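PDB 4FGM: aminopeptidase N family protein from Idiomarina loihiensis L2TR, which probably acts as a zinc-dependent aminopeptidase of the M61 family, removing residues from the N-termini of peptides. Local coordinates for residues 35-40 and 44-49; 390-395 and 582-587; 176-179 and 184-187; 339-344 and 569-574. All blocks are in the same frame, centred on the assembly; numbering follows the deposited sequence.

Contact 1: 35-40 and 44-49. With MAE (maleic acid), chain B.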
# COMPACT_ATOMS: atom_id res chain seq x y z
N ASN A 35 -1.95 13.84 12.93
CA ASN A 35 -1.68 14.55 11.70
C ASN A 35 -1.36 13.59 10.56
O ASN A 35 -1.18 14.00 9.42
CB ASN A 35 -0.55 15.57 11.90
CG ASN A 35 -1.01 16.78 12.66
OD1 ASN A 35 -2.12 17.27 12.44
ND2 ASN A 35 -0.17 17.29 13.56
N TRP A 36 -1.29 12.30 10.90
CA TRP A 36 -1.06 11.25 9.92
C TRP A 36 -1.57 9.93 10.48
O TRP A 36 -1.69 9.78 11.69
CB TRP A 36 0.42 11.13 9.53
CG TRP A 36 1.36 10.73 10.63
CD1 TRP A 36 1.86 11.54 11.61
CD2 TRP A 36 1.96 9.44 10.81
NE1 TRP A 36 2.75 10.83 12.39
CE2 TRP A 36 2.84 9.55 11.92
CE3 TRP A 36 1.86 8.22 10.15
CZ2 TRP A 36 3.60 8.47 12.38
CZ3 TRP A 36 2.63 7.14 10.61
CH2 TRP A 36 3.49 7.28 11.71
N ILE A 37 -1.87 8.97 9.61
CA ILE A 37 -2.38 7.68 10.06
C ILE A 37 -1.36 6.57 9.87
O ILE A 37 -0.73 6.46 8.82
CB ILE A 37 -3.68 7.29 9.31
CG1 ILE A 37 -4.14 5.90 9.76
CG2 ILE A 37 -3.45 7.32 7.80
CD1 ILE A 37 -5.48 5.46 9.21
N PRO A 38 -1.17 5.73 10.91
CA PRO A 38 -0.21 4.62 10.85
C PRO A 38 -0.35 3.83 9.56
O PRO A 38 -1.45 3.54 9.11
CB PRO A 38 -0.56 3.79 12.09
CG PRO A 38 -0.93 4.86 13.09
CD PRO A 38 -1.79 5.82 12.25
N GLY A 39 0.78 3.49 8.95
CA GLY A 39 0.76 2.71 7.72
C GLY A 39 0.84 3.55 6.46
O GLY A 39 1.08 3.01 5.40
N SER A 40 0.62 4.85 6.57
CA SER A 40 0.67 5.75 5.42
C SER A 40 1.52 6.93 5.87
O SER A 40 1.03 7.88 6.50
CB SER A 40 -0.74 6.20 5.05
OG SER A 40 -0.74 6.87 3.80
N ARG A 44 -0.96 14.39 6.69
CA ARG A 44 -2.20 14.71 5.99
C ARG A 44 -3.13 15.75 6.62
O ARG A 44 -4.16 16.09 6.03
CB ARG A 44 -2.98 13.42 5.74
CG ARG A 44 -2.27 12.47 4.80
CD ARG A 44 -3.19 11.34 4.36
NE ARG A 44 -2.78 10.83 3.06
CZ ARG A 44 -1.96 9.81 2.90
NH1 ARG A 44 -1.49 9.19 3.97
NH2 ARG A 44 -1.60 9.42 1.68
N ASP A 45 -2.78 16.25 7.80
CA ASP A 45 -3.58 17.26 8.50
C ASP A 45 -5.11 17.01 8.50
O ASP A 45 -5.89 17.88 8.10
CB ASP A 45 -3.29 18.64 7.92
CG ASP A 45 -1.85 19.09 8.15
OD1 ASP A 45 -1.20 18.57 9.08
OD2 ASP A 45 -1.36 19.98 7.41
N PHE A 46 -5.52 15.84 8.97
CA PHE A 46 -6.94 15.49 9.03
C PHE A 46 -7.80 16.55 9.72
O PHE A 46 -8.96 16.76 9.36
CB PHE A 46 -7.12 14.15 9.75
CG PHE A 46 -6.42 12.98 9.08
CD1 PHE A 46 -6.78 12.58 7.79
CD2 PHE A 46 -5.43 12.28 9.75
CE1 PHE A 46 -6.16 11.50 7.19
CE2 PHE A 46 -4.80 11.19 9.15
CZ PHE A 46 -5.17 10.80 7.86
N SER A 47 -7.22 17.24 10.70
CA SER A 47 -7.94 18.27 11.44
C SER A 47 -8.69 19.32 10.61
O SER A 47 -9.61 19.96 11.12
CB SER A 47 -6.97 18.99 12.39
OG SER A 47 -6.45 18.08 13.34
N LYS A 48 -8.29 19.51 9.36
CA LYS A 48 -8.94 20.50 8.50
C LYS A 48 -10.40 20.17 8.17
O LYS A 48 -11.14 21.04 7.73
CB LYS A 48 -8.17 20.65 7.19
CG LYS A 48 -8.10 19.37 6.37
CD LYS A 48 -7.10 19.49 5.23
CE LYS A 48 -6.67 18.12 4.72
NZ LYS A 48 -5.73 18.24 3.57
N HIS A 49 -10.80 18.91 8.37
CA HIS A 49 -12.17 18.50 8.09
C HIS A 49 -13.12 18.64 9.29
O HIS A 49 -14.33 18.42 9.17
CB HIS A 49 -12.19 17.05 7.59
CG HIS A 49 -11.33 16.81 6.39
ND1 HIS A 49 -11.43 17.57 5.24
CD2 HIS A 49 -10.35 15.91 6.16
CE1 HIS A 49 -10.55 17.15 4.36
NE2 HIS A 49 -9.87 16.14 4.89
C1 MAE B . 1.04 -0.38 2.23
O1 MAE B . 2.21 0.04 2.52
O2 MAE B . 0.59 -1.36 2.86
C2 MAE B . 0.29 0.36 1.19
C3 MAE B . -0.30 1.55 1.20
C4 MAE B . -0.33 2.49 2.32
O3 MAE B . 0.15 2.31 3.45
O4 MAE B . -0.87 3.59 2.05
O HOH W 1 -4.94 16.45 12.08
O HOH W 2 -0.93 9.56 6.65
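Phe46 brings the CE2-CZ edge of its ring against the backbone where Trp36 joins Ile37, CE2 lying 3.7 Å from Ile37 N close to the ring plane, while CZ touches the methyl CG2 of Ile37 at 3.9 Å. The CB of Arg44 lies over one face of the same ring, toward its rim. Next to this apolar patch the carbonyl of Asn35 takes two donors: Arg44 N at 2.8 Å, nearly in line with the C=O, and Asp45 N at 3.2 Å, tilted 31° from the carbonyl plane. From there Arg44 runs extended from CG to NE, which carries its guanidinium back to the type II turn of Ile37 to Ser40. Ser40 OG lies at the edge of the guanidinium, near its plane, beside NH1; the modelled separation is very short, so its exact length is doubtful. NH1 also donates to a water 2.8 Å away, which accepts from Ile37 N and donates to Ser40 O. A leucine in place of Arg44 would probably deprive this water of one of its two donors and break the bridge to the turn. Asp45 points its charge elsewhere, to Lys69. The two segments form a compact loop, ending in a 3-10 turn, between strands 30-32 and 50-51 of the N-terminal region, whose Gly39 and Ser40 line the maleic acid pocket near the zinc site.

Contact 2: 390-395 and 582-587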
# COMPACT_ATOMS: atom_id res chain seq x y z
N MSE A 390 19.64 -17.07 -1.02
CA MSE A 390 20.93 -17.22 -0.37
C MSE A 390 20.86 -18.14 0.85
O MSE A 390 21.69 -19.03 1.02
CB MSE A 390 21.47 -15.86 0.04
CG MSE A 390 21.98 -15.04 -1.14
SE MSE A 390 22.53 -13.27 -0.61
CE MSE A 390 24.28 -13.67 0.11
N LEU A 391 19.86 -17.91 1.70
CA LEU A 391 19.68 -18.72 2.90
C LEU A 391 19.43 -20.19 2.53
O LEU A 391 19.86 -21.09 3.24
CB LEU A 391 18.50 -18.19 3.72
CG LEU A 391 18.77 -17.22 4.87
CD1 LEU A 391 19.99 -16.36 4.61
CD2 LEU A 391 17.54 -16.35 5.08
N ARG A 392 18.75 -20.42 1.42
CA ARG A 392 18.47 -21.78 1.00
C ARG A 392 19.73 -22.51 0.58
O ARG A 392 19.96 -23.64 0.99
CB ARG A 392 17.44 -21.78 -0.15
CG ARG A 392 16.06 -21.29 0.29
CD ARG A 392 15.08 -21.22 -0.87
NE ARG A 392 13.83 -20.58 -0.47
CZ ARG A 392 12.63 -21.15 -0.58
NH1 ARG A 392 12.51 -22.39 -1.07
NH2 ARG A 392 11.55 -20.49 -0.21
N LEU A 393 20.57 -21.85 -0.22
CA LEU A 393 21.81 -22.47 -0.68
C LEU A 393 22.80 -22.68 0.47
O LEU A 393 23.49 -23.69 0.52
CB LEU A 393 22.45 -21.60 -1.77
CG LEU A 393 21.60 -21.34 -3.01
CD1 LEU A 393 22.31 -20.34 -3.91
CD2 LEU A 393 21.34 -22.64 -3.75
N GLN A 394 22.85 -21.72 1.39
CA GLN A 394 23.76 -21.78 2.52
C GLN A 394 23.37 -22.75 3.63
O GLN A 394 24.18 -23.07 4.50
CB GLN A 394 23.93 -20.38 3.12
CG GLN A 394 24.85 -19.47 2.32
CD GLN A 394 24.98 -18.09 2.94
OE1 GLN A 394 25.04 -17.95 4.16
NE2 GLN A 394 25.05 -17.07 2.10
N SER A 395 22.12 -23.22 3.59
CA SER A 395 21.63 -24.16 4.60
C SER A 395 21.15 -25.42 3.89
O SER A 395 20.43 -26.24 4.46
CB SER A 395 20.48 -23.54 5.39
OG SER A 395 19.35 -23.31 4.56
N LYS A 582 14.41 -26.84 -6.51
CA LYS A 582 14.50 -27.30 -5.13
C LYS A 582 13.33 -26.83 -4.25
O LYS A 582 13.53 -26.47 -3.09
CB LYS A 582 15.81 -26.84 -4.49
CG LYS A 582 16.84 -27.94 -4.30
CD LYS A 582 17.83 -28.00 -5.46
CE LYS A 582 19.07 -28.82 -5.08
NZ LYS A 582 18.78 -30.25 -4.77
N GLY A 583 12.13 -26.84 -4.81
CA GLY A 583 10.97 -26.43 -4.03
C GLY A 583 10.72 -24.94 -3.87
O GLY A 583 9.71 -24.56 -3.27
N TRP A 584 11.61 -24.09 -4.37
CA TRP A 584 11.37 -22.66 -4.25
C TRP A 584 10.15 -22.35 -5.10
O TRP A 584 9.32 -21.51 -4.74
CB TRP A 584 12.56 -21.86 -4.75
CG TRP A 584 12.27 -20.40 -4.83
CD1 TRP A 584 11.77 -19.61 -3.84
CD2 TRP A 584 12.46 -19.55 -5.97
NE1 TRP A 584 11.63 -18.31 -4.29
CE2 TRP A 584 12.05 -18.25 -5.59
CE3 TRP A 584 12.93 -19.75 -7.27
CZ2 TRP A 584 12.10 -17.16 -6.46
CZ3 TRP A 584 12.99 -18.67 -8.14
CH2 TRP A 584 12.57 -17.39 -7.73
N LEU A 585 10.05 -23.03 -6.24
CA LEU A 585 8.91 -22.87 -7.14
C LEU A 585 8.45 -24.26 -7.55
O LEU A 585 9.22 -25.21 -7.53
CB LEU A 585 9.30 -22.07 -8.39
CG LEU A 585 9.76 -20.62 -8.22
CD1 LEU A 585 10.04 -20.01 -9.59
CD2 LEU A 585 8.70 -19.82 -7.49
N THR A 586 7.18 -24.36 -7.91
CA THR A 586 6.59 -25.62 -8.34
C THR A 586 6.24 -25.53 -9.83
O THR A 586 5.37 -24.76 -10.22
CB THR A 586 5.32 -25.93 -7.55
OG1 THR A 586 5.64 -26.08 -6.16
CG2 THR A 586 4.66 -27.20 -8.07
N PRO A 587 6.93 -26.31 -10.67
CA PRO A 587 6.70 -26.33 -12.12
C PRO A 587 5.39 -26.99 -12.53
O PRO A 587 4.80 -27.67 -11.67
CB PRO A 587 7.91 -27.07 -12.64
CG PRO A 587 8.14 -28.09 -11.56
CD PRO A 587 8.00 -27.26 -10.30
O HOH W 3 14.78 -24.69 -1.57
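Arg392, on the last turn of helix 378-394, lays one face of its guanidinium over the indole carbon CD1 of Trp584, in the irregular C-terminal tail that returns to the helical part of the fold. CD1 stands 3.7 Å from CZ, above the centre of the guanidinium, but the two planes are 73° apart, which rules out a parallel stack. NH1 reaches past the ring to the backbone, 3.4 Å from Trp584 CA, and lies 3.7 Å from CB. The arginine gets there because its chain is extended from CG to NE, while the tryptophan swings CG anti to its own N (chi1 172°).

Around this pair a second shell fixes both groups. NE of Arg392 forms a salt bridge with Asp388, one turn earlier on the helix, and NH2 makes a weak hydrogen bond to the hydroxyl of Tyr316. That hydroxyl is also bonded to Trp584 O, and the indole NE1 is bonded to Tyr312 OH. Leu385, Asp388 and Leu389 of the same helix and Leu333 of helix 326-342 also touch the indole, which is buried. An alanine at Arg392 would probably leave Asp388 without its cationic mate and open a gap beside the indole. Gly583 adds little to the packing, yet the residue before it is linked to the arginine by solvent: a water in the guanidinium plane accepts from Arg392 NH1 at 3.3 Å and donates to Lys582 O at 2.7 Å.

Contact 3: 176-179 and 184-187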
# COMPACT_ATOMS: atom_id res chain seq x y z
N GLU A 176 -19.42 -12.19 3.21
CA GLU A 176 -19.21 -13.63 3.06
C GLU A 176 -18.16 -14.08 4.07
O GLU A 176 -17.00 -13.69 4.00
CB GLU A 176 -18.73 -13.94 1.64
CG GLU A 176 -18.65 -15.42 1.31
CD GLU A 176 -20.00 -16.03 0.97
OE1 GLU A 176 -20.85 -16.15 1.88
OE2 GLU A 176 -20.21 -16.40 -0.20
N GLU A 177 -18.59 -14.93 5.00
CA GLU A 177 -17.71 -15.44 6.03
C GLU A 177 -17.01 -16.73 5.62
O GLU A 177 -17.49 -17.47 4.78
CB GLU A 177 -18.53 -15.68 7.30
CG GLU A 177 -18.18 -14.75 8.45
CD GLU A 177 -19.40 -14.09 9.06
OE1 GLU A 177 -20.40 -14.80 9.31
OE2 GLU A 177 -19.36 -12.86 9.28
N PHE A 178 -15.84 -16.97 6.20
CA PHE A 178 -15.09 -18.19 5.94
C PHE A 178 -14.12 -18.46 7.08
O PHE A 178 -13.92 -17.60 7.94
CB PHE A 178 -14.33 -18.09 4.60
CG PHE A 178 -13.29 -17.01 4.53
CD1 PHE A 178 -13.66 -15.69 4.26
CD2 PHE A 178 -11.94 -17.31 4.69
CE1 PHE A 178 -12.69 -14.70 4.11
CE2 PHE A 178 -10.96 -16.33 4.54
CZ PHE A 178 -11.33 -15.02 4.25
N ILE A 179 -13.52 -19.64 7.12
CA ILE A 179 -12.60 -19.93 8.20
C ILE A 179 -11.25 -20.44 7.73
O ILE A 179 -11.14 -21.17 6.75
CB ILE A 179 -13.20 -20.95 9.22
CG1 ILE A 179 -13.01 -22.38 8.73
CG2 ILE A 179 -14.69 -20.67 9.43
CD1 ILE A 179 -11.88 -23.12 9.46
N LYS A 184 -12.32 -17.18 12.40
CA LYS A 184 -13.34 -16.59 11.55
C LYS A 184 -12.81 -15.41 10.74
O LYS A 184 -12.13 -14.53 11.27
CB LYS A 184 -14.54 -16.11 12.37
CG LYS A 184 -15.34 -17.22 13.01
CD LYS A 184 -16.72 -16.73 13.43
CE LYS A 184 -17.45 -17.79 14.23
NZ LYS A 184 -17.39 -19.11 13.56
N HIS A 185 -13.13 -15.41 9.45
CA HIS A 185 -12.72 -14.36 8.53
C HIS A 185 -13.94 -13.84 7.79
O HIS A 185 -14.95 -14.54 7.66
CB HIS A 185 -11.71 -14.89 7.51
CG HIS A 185 -10.34 -15.13 8.08
ND1 HIS A 185 -10.06 -16.15 8.96
CD2 HIS A 185 -9.17 -14.48 7.87
CE1 HIS A 185 -8.78 -16.13 9.27
NE2 HIS A 185 -8.21 -15.12 8.62
N SER A 186 -13.84 -12.61 7.29
CA SER A 186 -14.94 -12.00 6.54
C SER A 186 -14.44 -11.19 5.36
O SER A 186 -13.42 -10.50 5.43
CB SER A 186 -15.75 -11.06 7.44
OG SER A 186 -16.43 -11.76 8.46
N LEU A 187 -15.17 -11.30 4.25
CA LEU A 187 -14.87 -10.52 3.07
C LEU A 187 -16.08 -9.62 3.00
O LEU A 187 -17.21 -10.10 2.92
CB LEU A 187 -14.79 -11.38 1.81
CG LEU A 187 -14.71 -10.52 0.54
CD1 LEU A 187 -13.45 -9.65 0.58
CD2 LEU A 187 -14.71 -11.40 -0.69
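Four backbone hydrogen bonds tie Glu176 to Leu187 and Phe178 to His185. The Glu176 N to Leu187 O bond is almost straight at the hydrogen (171°) and lies in the carbonyl plane, whereas Phe178 N approaches His185 O from above that plane. The return bond, His185 N to Phe178 O, measures 2.8 Å. Between these hydrogen-bonded pairs sits the non-hydrogen-bonded pair Glu177 and Ser186, where the CA of Glu177 makes a C-H...O contact with His185 O and Ser186 OG lies 3.2 Å from Glu177 OE2, a weak and unsettled bond. This is the beta hairpin of strands 174-180 and 183-190, the first at the margin of a five-stranded mixed sheet and the second paired on its other side with strand 222-230.

On the face shared by Phe178 and His185, the His185 CB sits over the Phe178 ring as a CH-pi contact, 3.4 Å from the centroid. Phe178 CG stands between its backbone N and carbonyl carbon (chi1 62°), folding the ring over the neighbouring strand. The imidazole is slid off the phenyl, the centroids 5.2 Å apart, and its NE2 is bonded to Tyr275 OH. Thr201 and Leu204 of helix 197-215 pack on Phe178.

Contact 4: 339-344 and 569-574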
# COMPACT_ATOMS: atom_id res chain seq x y z
N ARG A 339 11.31 -2.85 -13.01
CA ARG A 339 11.04 -1.53 -12.46
C ARG A 339 12.22 -0.96 -11.68
O ARG A 339 12.55 0.21 -11.81
CB ARG A 339 9.79 -1.55 -11.58
CG ARG A 339 8.52 -1.95 -12.32
CD ARG A 339 7.29 -1.61 -11.50
NE ARG A 339 7.35 -2.19 -10.16
CZ ARG A 339 6.80 -3.36 -9.82
NH1 ARG A 339 6.14 -4.08 -10.72
NH2 ARG A 339 6.91 -3.81 -8.58
N VAL A 340 12.85 -1.79 -10.86
CA VAL A 340 13.98 -1.32 -10.07
C VAL A 340 15.14 -0.92 -10.97
O VAL A 340 15.76 0.12 -10.76
CB VAL A 340 14.48 -2.41 -9.09
CG1 VAL A 340 15.73 -1.94 -8.37
CG2 VAL A 340 13.38 -2.73 -8.08
N GLU A 341 15.42 -1.74 -11.98
CA GLU A 341 16.52 -1.51 -12.91
C GLU A 341 16.30 -0.44 -13.98
O GLU A 341 17.25 -0.01 -14.63
CB GLU A 341 16.91 -2.82 -13.59
CG GLU A 341 17.40 -3.91 -12.65
CD GLU A 341 18.53 -3.44 -11.74
OE1 GLU A 341 19.42 -2.70 -12.22
OE2 GLU A 341 18.52 -3.81 -10.54
N ARG A 342 15.05 -0.02 -14.16
CA ARG A 342 14.71 0.96 -15.18
C ARG A 342 15.34 2.35 -15.07
O ARG A 342 15.85 2.87 -16.06
CB ARG A 342 13.19 1.12 -15.26
CG ARG A 342 12.71 2.07 -16.35
CD ARG A 342 13.08 1.57 -17.75
NE ARG A 342 13.96 2.51 -18.45
CZ ARG A 342 13.60 3.19 -19.53
NH1 ARG A 342 12.38 3.05 -20.04
NH2 ARG A 342 14.45 4.03 -20.10
N GLY A 343 15.30 2.95 -13.88
CA GLY A 343 15.82 4.30 -13.74
C GLY A 343 17.11 4.52 -12.97
O GLY A 343 17.59 3.65 -12.25
N ALA A 344 17.66 5.72 -13.14
CA ALA A 344 18.90 6.11 -12.49
C ALA A 344 18.75 6.38 -10.99
O ALA A 344 19.75 6.52 -10.29
CB ALA A 344 19.47 7.35 -13.19
N SER A 569 15.43 -2.87 -20.90
CA SER A 569 14.82 -2.74 -19.58
C SER A 569 13.83 -3.81 -19.13
O SER A 569 13.50 -3.89 -17.95
CB SER A 569 14.15 -1.36 -19.49
OG SER A 569 13.24 -1.16 -20.56
N SER A 570 13.32 -4.62 -20.06
CA SER A 570 12.40 -5.68 -19.67
C SER A 570 13.18 -6.92 -19.24
O SER A 570 13.87 -7.53 -20.05
CB SER A 570 11.47 -6.05 -20.84
OG SER A 570 10.36 -5.18 -20.91
N TYR A 571 13.10 -7.27 -17.96
CA TYR A 571 13.78 -8.46 -17.46
C TYR A 571 12.77 -9.61 -17.50
O TYR A 571 11.86 -9.68 -16.68
CB TYR A 571 14.29 -8.24 -16.03
CG TYR A 571 15.52 -7.36 -15.94
CD1 TYR A 571 15.50 -6.04 -16.39
CD2 TYR A 571 16.72 -7.86 -15.43
CE1 TYR A 571 16.64 -5.24 -16.35
CE2 TYR A 571 17.87 -7.07 -15.38
CZ TYR A 571 17.82 -5.76 -15.84
OH TYR A 571 18.96 -4.98 -15.82
N VAL A 572 12.92 -10.50 -18.48
CA VAL A 572 12.03 -11.64 -18.61
C VAL A 572 12.63 -12.86 -17.91
O VAL A 572 13.76 -13.26 -18.20
CB VAL A 572 11.77 -11.95 -20.11
CG1 VAL A 572 10.91 -13.20 -20.25
CG2 VAL A 572 11.08 -10.76 -20.76
N LEU A 573 11.86 -13.44 -16.99
CA LEU A 573 12.31 -14.61 -16.24
C LEU A 573 11.60 -15.89 -16.63
O LEU A 573 10.38 -15.90 -16.80
CB LEU A 573 12.13 -14.37 -14.74
CG LEU A 573 13.31 -13.76 -13.98
CD1 LEU A 573 13.85 -12.56 -14.72
CD2 LEU A 573 12.86 -13.37 -12.58
N SER A 574 12.37 -16.96 -16.76
CA SER A 574 11.83 -18.26 -17.13
C SER A 574 12.63 -19.40 -16.50
O SER A 574 13.84 -19.28 -16.27
CB SER A 574 11.82 -18.42 -18.65
OG SER A 574 13.11 -18.18 -19.19
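The C-terminal end of helix 326-342 rests here against the start of strand 570-575, the partner of strand 461-466 in a two-stranded antiparallel sheet. The strand opens with geometry that fits a classic beta bulge, Ser569 and Ser570 lying opposite the single residue Gln466. Tyr571 crosses Glu341 at about a right angle, and it is the aliphatic part of the glutamate that does the touching: CB lies 3.7 Å from Tyr571 CE1, and CG is 3.7 Å from Tyr571 OH. With the chain bent at chi2 (-53°), the carboxylate turns aside to bond Ser449 OG through OE1. A step along, the CD methylene of Arg342 packs on Ser569 CB at 3.6 Å. That arginine is bent at both chi2 and chi3; its NH2 forms a salt bridge with Glu507, and Tyr504 meets it in a cation-pi contact. Tyr571 is also fixed through its backbone, N being bonded to Ser338 OG on the same helix. Methylene and ring carbons thus make most of the join, and the charged ends find their mates in other parts of the chain. Arg342 NE and Ser569 OG, however, are buried with no partner in the model, a cost that probably offsets part of the gain from packing.

Overall arrangement
Contacts 1 and 2 are largely buried, whereas contacts 3 and 4 are only partly so. Contact 1, the one beside the ligand pocket, relies on backbone bonds and bridging water in an irregular loop; contact 3 has the regular ladder of a hairpin, with its centre about 30 Å from that of contact 1. Contacts 2 and 4 lack direct hydrogen bonds between their segments and join parts distant in sequence by packing. Their segments alternate along the chain, their nearest atoms are about 6 Å apart, and helix 326-342, which supplies contact 4, also touches the tail of contact 2. Contacts 1 and 2 lie on opposite sides of the chain's centre.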